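Local coordinates for protein AgaA (Rhizobium radiobacter, PDB 6HLX) that is a periplasmic binding protein that captures the opine agropinic acid and serves its import into the bacterium by an ABC transporter, at residues G378-W388 with P469-G477; R26-V37 with I128-V139. All coordinates share one frame; numbering follows the deposited sequence.

Contact 2 (26-37 with 128-139) closes along the chain before contact 1 (378-388 with 469-477) opens, and their centres lie about 13 Å apart. Contact 1 begins where strand 374-379 of the six-stranded mixed sheet ends at the agropinic acid pocket, and carries on into the loop beyond; contact 2 joins helix 23-32 to helix 127-131 and runs on to strand 37-39, at an edge of the five-stranded antiparallel sheet. They touch directly: E382 OE1 makes a salt bridge to R26 NH1 at 2.9 Å, I383 packs on D129, and Q475 on L30. The ties from the loop after strand 374-379 to R26 and D129, beside a bound ligand, are consistent with the closed state of a two-lobed solute-binding protein.

Contact 1: G378-W388 with P469-G477; sequences GSLGEITDADW and PGFLTFQSG. With G9Z (agropinic acid), chain E.
E382 O is gripped by two waters, 2 and 3, each of which accepts from Q475 NE2; water 2 donates to E382 O at 3.0 Å, and water 3 can donate. Water 1 likewise lies between G381 O and F471 O, within donating distance of both; no direct hydrogen bond joins the segments, and the side chains meet by apolar contact. F471 lays one ring face against the backbone of L380 and G381, with G381 N 3.2 Å above the ring plane over its centre and G381 CA making a CH-pi contact on that face. The edge of the same ring turns to W388 in a T-shaped stack, F471 CE2 standing 3.6 Å from W388 CE2 with the planes at 75°. L380, its CG wedged between backbone N and carbonyl carbon (chi1 34°), brings CD2 over the middle of the F474 ring. F474 CZ reaches 3.4 Å from the carboxylate atom O of agropinic acid, whose hydroxyl OAP donates to G378 O at 2.7 Å. The leucine thus backs an aromatic wall of the opine pocket. Strand 374-379 leads into this contact; helix 127-131 packs against I383 and T384, strand 37-39 against L472, and helix 23-32 against F474 and Q475.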
loop_
_atom_site.group_PDB
_atom_site.type_symbol
_atom_site.label_atom_id
_atom_site.label_comp_id
_atom_site.label_asym_id
_atom_site.label_seq_id
_atom_site.Cartn_x
_atom_site.Cartn_y
_atom_site.Cartn_z
ATOM N N GLY A 378 1.583 -9.100 2.115
ATOM C CA GLY A 378 1.194 -8.960 0.712
ATOM C C GLY A 378 1.258 -7.471 0.467
ATOM O O GLY A 378 0.392 -6.740 0.943
ATOM N N SER A 379 2.354 -6.969 -0.128
ATOM C CA SER A 379 2.522 -5.514 -0.160
ATOM C C SER A 379 3.440 -5.034 -1.254
ATOM O O SER A 379 3.743 -5.789 -2.178
ATOM C CB SER A 379 2.984 -4.998 1.206
ATOM O OG SER A 379 2.651 -3.619 1.354
ATOM N N LEU A 380 3.815 -3.752 -1.197
ATOM C CA LEU A 380 4.663 -3.149 -2.246
ATOM C C LEU A 380 5.253 -1.875 -1.692
ATOM O O LEU A 380 4.876 -1.457 -0.583
ATOM C CB LEU A 380 3.813 -2.858 -3.506
ATOM C CG LEU A 380 2.346 -2.445 -3.324
ATOM C CD1 LEU A 380 2.201 -1.072 -2.637
ATOM C CD2 LEU A 380 1.630 -2.410 -4.683
ATOM N N GLY A 381 6.205 -1.296 -2.410
ATOM C CA GLY A 381 6.761 -0.017 -1.986
ATOM C C GLY A 381 5.657 1.022 -2.119
ATOM O O GLY A 381 4.913 1.041 -3.110
ATOM N N GLU A 382 5.489 1.838 -1.088
ATOM C CA GLU A 382 4.365 2.810 -1.062
ATOM C C GLU A 382 4.593 4.044 -1.927
ATOM O O GLU A 382 3.664 4.807 -2.176
ATOM C CB GLU A 382 4.035 3.198 0.379
ATOM C CG GLU A 382 3.585 2.011 1.236
ATOM C CD GLU A 382 2.191 1.454 0.950
ATOM O OE1 GLU A 382 1.459 1.981 0.072
ATOM O OE2 GLU A 382 1.848 0.452 1.614
ATOM N N ILE A 383 5.831 4.241 -2.378
ATOM C CA ILE A 383 6.236 5.318 -3.276
ATOM C C ILE A 383 7.162 4.709 -4.337
ATOM O O ILE A 383 7.700 3.619 -4.125
ATOM C CB ILE A 383 6.948 6.488 -2.531
ATOM C CG1 ILE A 383 8.220 6.017 -1.796
ATOM C CG2 ILE A 383 5.944 7.223 -1.591
ATOM C CD1 ILE A 383 9.156 7.168 -1.401
ATOM N N THR A 384 7.353 5.410 -5.456
ATOM C CA THR A 384 8.205 4.886 -6.515
ATOM C C THR A 384 9.634 5.471 -6.468
ATOM O O THR A 384 10.309 5.497 -7.485
ATOM C CB THR A 384 7.559 5.062 -7.883
ATOM O OG1 THR A 384 7.366 6.457 -8.082
ATOM C CG2 THR A 384 6.235 4.328 -7.995
ATOM N N ASP A 385 10.068 5.961 -5.312
ATOM C CA ASP A 385 11.449 6.387 -5.110
ATOM C C ASP A 385 12.071 5.255 -4.284
ATOM O O ASP A 385 11.358 4.589 -3.506
ATOM C CB ASP A 385 11.531 7.716 -4.322
ATOM C CG ASP A 385 12.979 8.113 -4.046
ATOM O OD1 ASP A 385 13.649 8.602 -4.977
ATOM O OD2 ASP A 385 13.460 7.851 -2.928
ATOM N N ALA A 386 13.414 5.100 -4.357
ATOM C CA ALA A 386 14.137 4.067 -3.595
ATOM C C ALA A 386 13.848 4.156 -2.090
ATOM O O ALA A 386 13.986 3.146 -1.375
ATOM C CB ALA A 386 15.625 4.209 -3.817
ATOM N N ASP A 387 13.480 5.361 -1.591
ATOM C CA ASP A 387 13.188 5.534 -0.162
ATOM C C ASP A 387 11.918 4.799 0.300
ATOM O O ASP A 387 11.595 4.834 1.493
ATOM C CB ASP A 387 13.166 7.010 0.269
ATOM C CG ASP A 387 13.176 7.175 1.783
ATOM O OD1 ASP A 387 14.065 6.582 2.439
ATOM O OD2 ASP A 387 12.253 7.831 2.311
ATOM N N TRP A 388 11.226 4.077 -0.613
ATOM C CA TRP A 388 10.109 3.217 -0.178
ATOM C C TRP A 388 10.650 2.254 0.903
ATOM O O TRP A 388 9.920 1.827 1.793
ATOM C CB TRP A 388 9.532 2.399 -1.353
ATOM C CG TRP A 388 10.419 1.303 -1.904
ATOM C CD1 TRP A 388 11.269 1.395 -2.970
ATOM C CD2 TRP A 388 10.425 -0.085 -1.501
ATOM N NE1 TRP A 388 11.842 0.165 -3.231
ATOM C CE2 TRP A 388 11.320 -0.767 -2.360
ATOM C CE3 TRP A 388 9.754 -0.821 -0.496
ATOM C CZ2 TRP A 388 11.539 -2.161 -2.269
ATOM C CZ3 TRP A 388 9.988 -2.195 -0.392
ATOM C CH2 TRP A 388 10.892 -2.844 -1.251
ATOM N N PRO A 469 1.094 1.311 -12.865
ATOM C CA PRO A 469 2.279 0.460 -13.045
ATOM C C PRO A 469 3.074 0.086 -11.799
ATOM O O PRO A 469 3.251 0.910 -10.906
ATOM C CB PRO A 469 3.140 1.234 -14.050
ATOM C CG PRO A 469 2.695 2.646 -13.948
ATOM C CD PRO A 469 1.208 2.559 -13.656
ATOM N N GLY A 470 3.565 -1.160 -11.799
ATOM C CA GLY A 470 4.437 -1.707 -10.758
ATOM C C GLY A 470 3.878 -1.487 -9.368
ATOM O O GLY A 470 2.735 -1.853 -9.105
ATOM N N PHE A 471 4.648 -0.785 -8.506
ATOM C CA PHE A 471 4.244 -0.501 -7.118
ATOM C C PHE A 471 3.019 0.407 -6.977
ATOM O O PHE A 471 2.524 0.582 -5.857
ATOM C CB PHE A 471 5.436 0.122 -6.352
ATOM C CG PHE A 471 6.493 -0.825 -5.844
ATOM C CD1 PHE A 471 6.303 -2.209 -5.889
ATOM C CD2 PHE A 471 7.695 -0.338 -5.329
ATOM C CE1 PHE A 471 7.277 -3.084 -5.369
ATOM C CE2 PHE A 471 8.671 -1.213 -4.827
ATOM C CZ PHE A 471 8.448 -2.575 -4.837
ATOM N N LEU A 472 2.537 1.012 -8.070
ATOM C CA LEU A 472 1.376 1.915 -7.983
ATOM C C LEU A 472 0.045 1.197 -8.123
ATOM O O LEU A 472 -1.009 1.855 -8.088
ATOM C CB LEU A 472 1.471 3.031 -9.042
ATOM C CG LEU A 472 2.630 3.986 -8.852
ATOM C CD1 LEU A 472 2.710 4.931 -9.986
ATOM C CD2 LEU A 472 2.490 4.748 -7.543
ATOM N N THR A 473 0.053 -0.150 -8.267
ATOM C CA THR A 473 -1.218 -0.864 -8.502
ATOM C C THR A 473 -2.290 -0.601 -7.430
ATOM O O THR A 473 -3.468 -0.465 -7.789
ATOM C CB THR A 473 -1.008 -2.368 -8.742
ATOM O OG1 THR A 473 -2.275 -2.987 -9.042
ATOM C CG2 THR A 473 -0.344 -3.079 -7.552
ATOM N N PHE A 474 -1.914 -0.490 -6.148
ATOM C CA PHE A 474 -2.922 -0.253 -5.096
ATOM C C PHE A 474 -3.560 1.156 -5.151
ATOM O O PHE A 474 -4.531 1.414 -4.428
ATOM C CB PHE A 474 -2.368 -0.544 -3.699
ATOM C CG PHE A 474 -1.989 -1.980 -3.394
ATOM C CD1 PHE A 474 -2.437 -3.030 -4.200
ATOM C CD2 PHE A 474 -1.233 -2.291 -2.266
ATOM C CE1 PHE A 474 -2.122 -4.361 -3.886
ATOM C CE2 PHE A 474 -0.893 -3.624 -1.971
ATOM C CZ PHE A 474 -1.338 -4.645 -2.781
ATOM N N GLN A 475 -2.976 2.065 -5.974
ATOM C CA GLN A 475 -3.503 3.427 -6.156
ATOM C C GLN A 475 -4.326 3.539 -7.435
ATOM O O GLN A 475 -4.708 4.652 -7.817
ATOM C CB GLN A 475 -2.365 4.458 -6.182
ATOM C CG GLN A 475 -1.604 4.503 -4.853
ATOM C CD GLN A 475 -0.696 5.698 -4.791
ATOM O OE1 GLN A 475 -0.844 6.634 -5.565
ATOM N NE2 GLN A 475 0.257 5.677 -3.868
ATOM N N SER A 476 -4.604 2.411 -8.107
ATOM C CA SER A 476 -5.343 2.404 -9.385
ATOM C C SER A 476 -6.706 3.092 -9.326
ATOM O O SER A 476 -7.188 3.581 -10.365
ATOM C CB SER A 476 -5.497 0.987 -9.931
ATOM O OG SER A 476 -4.235 0.403 -10.213
ATOM N N GLY A 477 -7.300 3.160 -8.118
ATOM C CA GLY A 477 -8.573 3.868 -7.934
ATOM C C GLY A 477 -8.511 5.330 -8.368
ATOM O O GLY A 477 -9.541 5.914 -8.732
HETATM O OAM G9Z E . -5.520 -4.503 1.463
HETATM C CAB G9Z E . -5.112 -5.659 1.281
HETATM C CAC G9Z E . -5.975 -6.772 1.222
HETATM C CB G9Z E . -5.064 -8.011 0.962
HETATM C CA G9Z E . -3.642 -7.487 1.075
HETATM C C G9Z E . -2.863 -7.861 -0.065
HETATM O O G9Z E . -2.915 -7.142 -1.101
HETATM N N G9Z E . -3.812 -6.007 1.248
HETATM C CAG G9Z E . -2.667 -5.017 1.265
HETATM C CAH G9Z E . -2.004 -4.995 2.643
HETATM O OAP G9Z E . -1.442 -6.291 2.851
HETATM C CAI G9Z E . -0.907 -3.932 2.755
HETATM O OAQ G9Z E . -1.374 -2.706 2.136
HETATM C CAJ G9Z E . -0.575 -3.599 4.248
HETATM O OAR G9Z E . 0.454 -2.593 4.299
HETATM C CAK G9Z E . -0.200 -4.796 5.155
HETATM O OAT G9Z E . -0.205 -4.376 6.533
HETATM C CAL G9Z E . 1.138 -5.442 4.762
HETATM O OAS G9Z E . 1.362 -6.629 5.555
HETATM O OXT G9Z E . -2.182 -8.920 0.009
HETATM O O HOH W 1 3.290 2.852 -4.400
HETATM O O HOH W 2 2.430 7.468 -2.513
HETATM O O HOH W 3 1.130 3.100 -2.540
#

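Contact 2: R26-V37 with I128-V139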
loop_
_atom_site.group_PDB
_atom_site.type_symbol
_atom_site.label_atom_id
_atom_site.label_comp_id
_atom_site.label_asym_id
_atom_site.label_seq_id
_atom_site.Cartn_x
_atom_site.Cartn_y
_atom_site.Cartn_z
ATOM N N ARG A 26 -8.496 2.521 0.327
ATOM C CA ARG A 26 -7.726 3.426 -0.535
ATOM C C ARG A 26 -8.452 3.714 -1.852
ATOM O O ARG A 26 -8.467 4.857 -2.297
ATOM C CB ARG A 26 -6.352 2.838 -0.845
ATOM C CG ARG A 26 -5.442 2.943 0.360
ATOM C CD ARG A 26 -4.135 2.256 0.086
ATOM N NE ARG A 26 -3.055 3.036 0.686
ATOM C CZ ARG A 26 -1.767 2.729 0.593
ATOM N NH1 ARG A 26 -1.387 1.605 -0.010
ATOM N NH2 ARG A 26 -0.849 3.539 1.105
ATOM N N THR A 27 -9.044 2.665 -2.485
ATOM C CA THR A 27 -9.733 2.822 -3.779
ATOM C C THR A 27 -10.882 3.848 -3.660
ATOM O O THR A 27 -11.018 4.697 -4.527
ATOM C CB THR A 27 -10.240 1.445 -4.283
ATOM O OG1 THR A 27 -9.103 0.574 -4.397
ATOM C CG2 THR A 27 -10.999 1.542 -5.629
ATOM N N VAL A 28 -11.659 3.795 -2.548
ATOM C CA VAL A 28 -12.746 4.747 -2.330
ATOM C C VAL A 28 -12.150 6.143 -2.035
ATOM O O VAL A 28 -12.586 7.141 -2.613
ATOM C CB VAL A 28 -13.742 4.282 -1.236
ATOM C CG1 VAL A 28 -14.852 5.320 -1.035
ATOM C CG2 VAL A 28 -14.345 2.910 -1.588
ATOM N N LYS A 29 -11.133 6.202 -1.174
ATOM C CA LYS A 29 -10.503 7.504 -0.843
ATOM C C LYS A 29 -9.972 8.212 -2.090
ATOM O O LYS A 29 -10.076 9.431 -2.184
ATOM C CB LYS A 29 -9.326 7.327 0.128
ATOM C CG LYS A 29 -9.799 7.092 1.557
ATOM C CD LYS A 29 -8.695 7.286 2.616
ATOM C CE LYS A 29 -7.511 6.335 2.412
ATOM N NZ LYS A 29 -6.607 6.317 3.605
ATOM N N LEU A 30 -9.425 7.450 -3.050
ATOM C CA LEU A 30 -8.828 8.042 -4.255
ATOM C C LEU A 30 -9.867 8.547 -5.277
ATOM O O LEU A 30 -9.517 9.265 -6.214
ATOM C CB LEU A 30 -7.795 7.098 -4.877
ATOM C CG LEU A 30 -6.577 6.859 -3.976
ATOM C CD1 LEU A 30 -5.768 5.691 -4.474
ATOM C CD2 LEU A 30 -5.715 8.141 -3.805
ATOM N N ALA A 31 -11.142 8.252 -5.040
ATOM C CA ALA A 31 -12.218 8.808 -5.857
ATOM C C ALA A 31 -12.645 10.162 -5.266
ATOM O O ALA A 31 -13.052 11.048 -6.005
ATOM C CB ALA A 31 -13.418 7.854 -5.837
ATOM N N ILE A 32 -12.629 10.286 -3.937
ATOM C CA ILE A 32 -13.172 11.449 -3.213
ATOM C C ILE A 32 -12.123 12.482 -2.823
ATOM O O ILE A 32 -12.498 13.611 -2.510
ATOM C CB ILE A 32 -13.857 10.881 -1.930
ATOM C CG1 ILE A 32 -15.106 10.036 -2.299
ATOM C CG2 ILE A 32 -14.197 11.959 -0.860
ATOM C CD1 ILE A 32 -15.484 9.049 -1.058
ATOM N N HIS A 33 -10.853 12.080 -2.736
ATOM C CA HIS A 33 -9.829 12.971 -2.192
ATOM C C HIS A 33 -8.674 13.250 -3.124
ATOM O O HIS A 33 -8.380 12.445 -3.997
ATOM C CB HIS A 33 -9.265 12.347 -0.891
ATOM C CG HIS A 33 -10.245 12.307 0.245
ATOM N ND1 HIS A 33 -10.692 13.463 0.850
ATOM C CD2 HIS A 33 -10.786 11.238 0.881
ATOM C CE1 HIS A 33 -11.518 13.072 1.805
ATOM N NE2 HIS A 33 -11.596 11.733 1.865
ATOM N N ARG A 34 -7.934 14.341 -2.829
ATOM C CA ARG A 34 -6.726 14.729 -3.538
ATOM C C ARG A 34 -5.730 15.292 -2.534
ATOM O O ARG A 34 -6.135 15.897 -1.538
ATOM C CB ARG A 34 -7.051 15.802 -4.611
ATOM C CG ARG A 34 -7.701 15.246 -5.896
ATOM C CD ARG A 34 -6.735 14.335 -6.643
ATOM N NE ARG A 34 -7.296 13.701 -7.843
ATOM C CZ ARG A 34 -7.946 12.539 -7.862
ATOM N NH1 ARG A 34 -8.202 11.889 -6.726
ATOM N NH2 ARG A 34 -8.364 12.028 -9.010
ATOM N N GLY A 35 -4.440 15.120 -2.831
ATOM C CA GLY A 35 -3.363 15.721 -2.044
ATOM C C GLY A 35 -2.770 16.905 -2.775
ATOM O O GLY A 35 -3.306 17.343 -3.804
ATOM N N LEU A 36 -1.631 17.423 -2.275
ATOM C CA LEU A 36 -0.917 18.508 -2.954
ATOM C C LEU A 36 -0.492 17.991 -4.331
ATOM O O LEU A 36 -0.603 18.690 -5.336
ATOM C CB LEU A 36 0.321 18.903 -2.141
ATOM C CG LEU A 36 0.009 19.631 -0.837
ATOM C CD1 LEU A 36 1.236 19.654 0.094
ATOM C CD2 LEU A 36 -0.572 21.024 -1.114
ATOM N N VAL A 37 -0.067 16.723 -4.352
ATOM C CA VAL A 37 0.342 15.980 -5.546
ATOM C C VAL A 37 -0.234 14.565 -5.443
ATOM O O VAL A 37 -0.542 14.103 -4.341
ATOM C CB VAL A 37 1.884 15.914 -5.684
ATOM C CG1 VAL A 37 2.486 17.278 -6.018
ATOM C CG2 VAL A 37 2.540 15.313 -4.430
ATOM N N ILE A 128 8.198 14.634 -1.712
ATOM C CA ILE A 128 7.107 14.864 -2.683
ATOM C C ILE A 128 6.323 13.554 -2.928
ATOM O O ILE A 128 5.080 13.549 -2.945
ATOM C CB ILE A 128 7.644 15.485 -4.009
ATOM C CG1 ILE A 128 8.175 16.922 -3.778
ATOM C CG2 ILE A 128 6.588 15.481 -5.114
ATOM C CD1 ILE A 128 7.098 17.985 -3.423
ATOM N N ASP A 129 7.060 12.428 -3.016
ATOM C CA ASP A 129 6.400 11.117 -3.210
ATOM C C ASP A 129 5.511 10.753 -2.012
ATOM O O ASP A 129 4.377 10.289 -2.210
ATOM C CB ASP A 129 7.438 10.021 -3.458
ATOM C CG ASP A 129 8.175 10.211 -4.773
ATOM O OD1 ASP A 129 7.685 9.724 -5.796
ATOM O OD2 ASP A 129 9.241 10.848 -4.769
ATOM N N TYR A 130 5.982 10.999 -0.776
ATOM C CA TYR A 130 5.158 10.702 0.409
ATOM C C TYR A 130 3.928 11.614 0.497
ATOM O O TYR A 130 2.887 11.185 1.003
ATOM C CB TYR A 130 5.974 10.681 1.708
ATOM C CG TYR A 130 6.793 9.406 1.844
ATOM C CD1 TYR A 130 6.171 8.163 1.968
ATOM C CD2 TYR A 130 8.186 9.448 1.897
ATOM C CE1 TYR A 130 6.914 6.989 2.117
ATOM C CE2 TYR A 130 8.938 8.279 2.059
ATOM C CZ TYR A 130 8.296 7.053 2.153
ATOM O OH TYR A 130 9.010 5.884 2.300
ATOM N N LEU A 131 4.005 12.822 -0.104
ATOM C CA LEU A 131 2.841 13.709 -0.145
ATOM C C LEU A 131 1.795 13.232 -1.163
ATOM O O LEU A 131 0.645 13.707 -1.159
ATOM C CB LEU A 131 3.270 15.173 -0.393
ATOM C CG LEU A 131 4.021 15.792 0.789
ATOM C CD1 LEU A 131 4.707 17.077 0.372
ATOM C CD2 LEU A 131 3.049 16.042 2.022
ATOM N N ALA A 132 2.189 12.256 -2.016
ATOM C CA ALA A 132 1.272 11.653 -2.988
ATOM C C ALA A 132 0.564 10.439 -2.370
ATOM O O ALA A 132 -0.264 9.835 -3.035
ATOM C CB ALA A 132 2.027 11.234 -4.250
ATOM N N LEU A 133 0.891 10.039 -1.127
ATOM C CA LEU A 133 0.197 8.871 -0.552
ATOM C C LEU A 133 -1.311 9.104 -0.518
ATOM O O LEU A 133 -1.734 10.216 -0.195
ATOM C CB LEU A 133 0.650 8.607 0.903
ATOM C CG LEU A 133 2.036 8.005 1.099
ATOM C CD1 LEU A 133 2.467 8.213 2.526
ATOM C CD2 LEU A 133 2.055 6.493 0.764
ATOM N N PRO A 134 -2.145 8.044 -0.641
ATOM C CA PRO A 134 -3.605 8.240 -0.470
ATOM C C PRO A 134 -3.899 8.768 0.953
ATOM O O PRO A 134 -4.931 9.406 1.187
ATOM C CB PRO A 134 -4.155 6.812 -0.621
ATOM C CG PRO A 134 -3.114 6.117 -1.570
ATOM C CD PRO A 134 -1.809 6.645 -1.011
ATOM N N GLU A 135 -2.969 8.503 1.910
ATOM C CA GLU A 135 -3.155 8.935 3.306
ATOM C C GLU A 135 -2.700 10.390 3.548
ATOM O O GLU A 135 -2.885 10.906 4.664
ATOM C CB GLU A 135 -2.452 7.943 4.286
ATOM C CG GLU A 135 -3.122 6.560 4.334
ATOM C CD GLU A 135 -3.125 5.765 3.033
ATOM O OE1 GLU A 135 -2.075 5.724 2.350
ATOM O OE2 GLU A 135 -4.187 5.195 2.682
ATOM N N SER A 136 -2.083 11.036 2.531
ATOM C CA SER A 136 -1.580 12.427 2.635
ATOM C C SER A 136 -2.549 13.446 1.965
ATOM O O SER A 136 -2.210 14.618 1.768
ATOM C CB SER A 136 -0.179 12.544 2.018
ATOM O OG SER A 136 0.726 11.710 2.730
ATOM N N VAL A 137 -3.782 13.008 1.669
ATOM C CA VAL A 137 -4.785 13.869 1.024
ATOM C C VAL A 137 -5.191 14.989 1.965
ATOM O O VAL A 137 -5.034 14.853 3.182
ATOM C CB VAL A 137 -6.000 13.059 0.507
ATOM C CG1 VAL A 137 -5.559 12.103 -0.612
ATOM C CG2 VAL A 137 -6.670 12.295 1.643
ATOM N N ILE A 138 -5.716 16.084 1.397
ATOM C CA ILE A 138 -6.081 17.285 2.158
ATOM C C ILE A 138 -7.566 17.362 2.423
ATOM O O ILE A 138 -8.367 17.216 1.500
ATOM C CB ILE A 138 -5.593 18.586 1.424
ATOM C CG1 ILE A 138 -4.086 18.535 1.007
ATOM C CG2 ILE A 138 -5.899 19.865 2.248
ATOM C CD1 ILE A 138 -3.114 18.200 2.185
ATOM N N VAL A 139 -7.925 17.655 3.671
ATOM C CA VAL A 139 -9.324 17.837 4.071
ATOM C C VAL A 139 -9.467 19.243 4.691
ATOM O O VAL A 139 -8.447 19.878 4.997
ATOM C CB VAL A 139 -9.852 16.698 4.996
ATOM C CG1 VAL A 139 -9.779 15.349 4.286
ATOM C CG2 VAL A 139 -9.104 16.665 6.319
HETATM O O HOH W 4 -9.454 15.637 -0.453
HETATM O O HOH W 5 -0.482 16.000 -0.045
#
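R26 reaches across to E135. From CB its chain leaves with CG beside the backbone N (chi1 -75°), and CG passes 3.5 Å from E135 OE2. CD follows farther from that oxygen, and a bend at chi3 then sets the guanidinium side-on to the carboxylate: NE donates to E135 OE2 at 3.2 Å and NH2 to E135 OE1 at 2.8 Å. Both oxygens are met on their syn sides, although the two planes are turned 35° apart. NH1 is left to pair with E382. K29 NZ comes to E135 OE2 on the anti side, 2.8 Å away and from the face opposite R26 NE; T17 O and V19 O take further bonds from it. Two cations round one buried carboxylate would be expected to keep it ionised.

Beside this network P134 fits against L30, its CB 3.8 Å from L30 CD2, while its CG lies near R26 NE. V137 packs CB against H33 CB. The backbones then join: I138 N donates to R34 O at 3.0 Å. Water 4 links H33 ND1, R34 N and I138 O, and water 5 ties L36 N to L131 O and S136 O. Farther on, A132 CA makes a CH...O contact of 3.3 Å with V37 O, and V37 CG2 rests on I128 and L131. The contact joins helix 23-32 and the chain leading to strand 37-39 with helix 127-131 and the loop after it, with strand 45-55 against V37 and I128, strand 61-66 against L36, I128 and L131, and helix 79-90 against L36, L131 and I138.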